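Local coordinates for protein CalS13 (Micromonospora echinospora, PDB 4ZAS) that probably acts as a pyridoxal phosphate-dependent sugar aminotransferase of the DegT/DnrJ/EryC1 family, working on a dTDP-linked 4-keto-6-deoxy sugar, at residues T115-G118 with T119-I123. Residues are numbered along the deposited sequence; the frame is centred on the assembly and turned at random.
Sequences TFEG and TNWPI. With T46 (dTDP-4-keto-6-deoxyglucose), chain H.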
# COMPACT_ATOMS: atom_id res chain seq x y z
N THR A 115 -19.01 9.26 -1.25
CA THR A 115 -18.20 8.08 -1.51
C THR A 115 -17.29 7.86 -0.32
O THR A 115 -17.27 8.67 0.61
CB THR A 115 -17.34 8.25 -2.81
OG1 THR A 115 -16.62 7.04 -3.10
CG2 THR A 115 -16.38 9.41 -2.67
N PHE A 116 -16.56 6.75 -0.34
CA PHE A 116 -15.52 6.49 0.65
C PHE A 116 -14.35 7.44 0.41
O PHE A 116 -14.03 7.74 -0.75
CB PHE A 116 -15.04 5.03 0.56
CG PHE A 116 -14.00 4.67 1.57
CD1 PHE A 116 -14.27 4.74 2.92
CD2 PHE A 116 -12.74 4.21 1.16
CE1 PHE A 116 -13.31 4.37 3.86
CE2 PHE A 116 -11.79 3.85 2.09
CZ PHE A 116 -12.08 3.92 3.43
N GLU A 117 -13.73 7.91 1.49
CA GLU A 117 -12.59 8.83 1.37
C GLU A 117 -11.43 8.26 0.52
O GLU A 117 -10.70 9.02 -0.11
CB GLU A 117 -12.05 9.22 2.75
CG GLU A 117 -12.94 10.18 3.54
CD GLU A 117 -14.05 9.52 4.37
OE1 GLU A 117 -14.28 8.29 4.26
OE2 GLU A 117 -14.66 10.24 5.17
N GLY A 118 -11.29 6.94 0.46
CA GLY A 118 -10.26 6.33 -0.36
C GLY A 118 -10.38 6.70 -1.82
O GLY A 118 -9.43 6.63 -2.60
N THR A 119 -11.58 7.11 -2.21
CA THR A 119 -11.80 7.58 -3.57
C THR A 119 -11.05 8.88 -3.82
O THR A 119 -10.46 9.05 -4.87
CB THR A 119 -13.30 7.79 -3.84
OG1 THR A 119 -13.98 6.54 -3.69
CG2 THR A 119 -13.53 8.34 -5.25
N ASN A 120 -11.03 9.77 -2.85
CA ASN A 120 -10.63 11.14 -3.13
C ASN A 120 -9.24 11.54 -2.61
O ASN A 120 -8.56 12.37 -3.23
CB ASN A 120 -11.68 12.09 -2.55
CG ASN A 120 -13.01 11.99 -3.27
OD1 ASN A 120 -13.06 11.91 -4.49
ND2 ASN A 120 -14.10 11.99 -2.51
N TRP A 121 -8.79 10.96 -1.50
CA TRP A 121 -7.48 11.34 -1.00
C TRP A 121 -6.33 11.04 -1.96
O TRP A 121 -5.35 11.78 -1.97
CB TRP A 121 -7.20 10.69 0.36
CG TRP A 121 -8.11 11.12 1.53
CD1 TRP A 121 -8.14 10.52 2.76
CD2 TRP A 121 -9.08 12.19 1.59
NE1 TRP A 121 -9.06 11.14 3.57
CE2 TRP A 121 -9.65 12.17 2.88
CE3 TRP A 121 -9.53 13.15 0.67
CZ2 TRP A 121 -10.64 13.07 3.28
CZ3 TRP A 121 -10.52 14.06 1.08
CH2 TRP A 121 -11.05 14.00 2.37
N PRO A 122 -6.43 9.97 -2.77
CA PRO A 122 -5.43 9.79 -3.83
C PRO A 122 -5.34 10.96 -4.79
O PRO A 122 -4.28 11.15 -5.40
CB PRO A 122 -5.92 8.55 -4.57
CG PRO A 122 -6.56 7.74 -3.52
CD PRO A 122 -7.23 8.74 -2.59
N ILE A 123 -6.40 11.76 -4.91
CA ILE A 123 -6.28 12.96 -5.71
C ILE A 123 -5.23 13.84 -5.06
O ILE A 123 -4.34 14.35 -5.74
CB ILE A 123 -7.61 13.71 -5.85
CG1 ILE A 123 -8.66 12.86 -6.58
CG2 ILE A 123 -7.39 15.03 -6.57
CD1 ILE A 123 -10.07 13.44 -6.47
C4 T46 H . -14.71 1.21 3.09
C5 T46 H . -16.13 1.36 3.73
C6 T46 H . -17.09 1.73 2.64
C21 T46 H . -16.09 -7.78 9.39
O21 T46 H . -16.90 -8.54 9.83
N31 T46 H . -14.66 -8.17 9.03
C41 T46 H . -13.70 -7.21 8.50
O41 T46 H . -12.60 -7.58 8.23
C51 T46 H . -14.07 -5.82 8.28
C5A T46 H . -13.01 -4.83 7.70
C61 T46 H . -15.44 -5.37 8.61
N11 T46 H . -16.43 -6.32 9.15
C1, T46 H . -17.82 -5.92 9.50
C2, T46 H . -17.78 -5.15 10.62
C3, T46 H . -18.77 -3.87 10.37
O3, T46 H . -20.05 -4.18 11.01
O4, T46 H . -18.52 -5.15 8.42
C4, T46 H . -18.94 -3.74 9.11
C5, T46 H . -18.07 -2.59 8.55
O5, T46 H . -16.74 -2.73 9.07
P T46 H . -15.81 -1.36 9.18
O1P T46 H . -15.74 -0.90 10.63
O2P T46 H . -14.43 -1.67 8.65
OPP T46 H . -16.53 -0.21 8.19
P2 T46 H . -15.80 1.16 7.54
O4P T46 H . -16.81 2.28 7.36
O3P T46 H . -14.68 1.59 8.46
O1 T46 H . -15.11 0.83 6.08
C1 T46 H . -15.51 -0.28 5.38
C2 T46 H . -14.27 -0.73 4.66
O2 T46 H . -13.30 -1.16 5.66
C3 T46 H . -13.72 0.44 3.94
O3 T46 H . -12.59 0.03 3.12
O4 T46 H . -14.45 1.71 2.06
O5 T46 H . -16.56 0.15 4.43
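Thr-115 and Thr-119 meet through their hydroxyls: OG1 of Thr-115 donates to OG1 of Thr-119 over 2.8 Å. A chi1 of -176° at Thr-115 sets OG1 opposite the backbone N, facing Thr-119, and leaves the methyl CG2 beside ND2 of Asn-120 (3.4 Å). The Thr-119 hydroxyl is also hydrogen-bonded to Asp-193 and makes a weak hydrogen bond to N1 of the pyridoxal-modified Lys-222, while the Asn-120 amide is fixed at both ends, OD1 by Thr-111 and ND2 by Thr-112 O and Asn-356.

Backbone bonds wind the loop into helix 121-125. Thr-119 N reaches Phe-116 O at 2.9 Å, a turn closed three residues on. Glu-117 O then accepts twice, from Asn-120 N at 2.9 Å and from Trp-121 N at 3.1 Å; the latter is nearly straight (N-H...O 172°).

A CH-pi contact joins Glu-117 to Trp-121, four residues later. CB lies 3.9 Å from the centroid of the indole five-membered ring, over its face, and the chain then bends at chi2 (86°). Beyond the bend OE2 is hydrogen-bonded by His-359 NE2 of its own chain and Tyr-262 OH of the second subunit, and Trp-121 NE1 donates a hydrogen bond to Leu-249 O of that subunit.

The Phe-116 ring presents one face to the bound sugar, whose O4 sits 2.9 Å above the plane over the ring centre. Replacing Phe-116 with alanine removes the ring and is likely to open a gap beside O4, leaving the sugar without the surface it rests on. This short turn thus places an aromatic face against the sugar O4 and a threonine hydroxyl near the pyridine nitrogen, only weakly bonded to it, in what is probably the active site of a sugar aminotransferase.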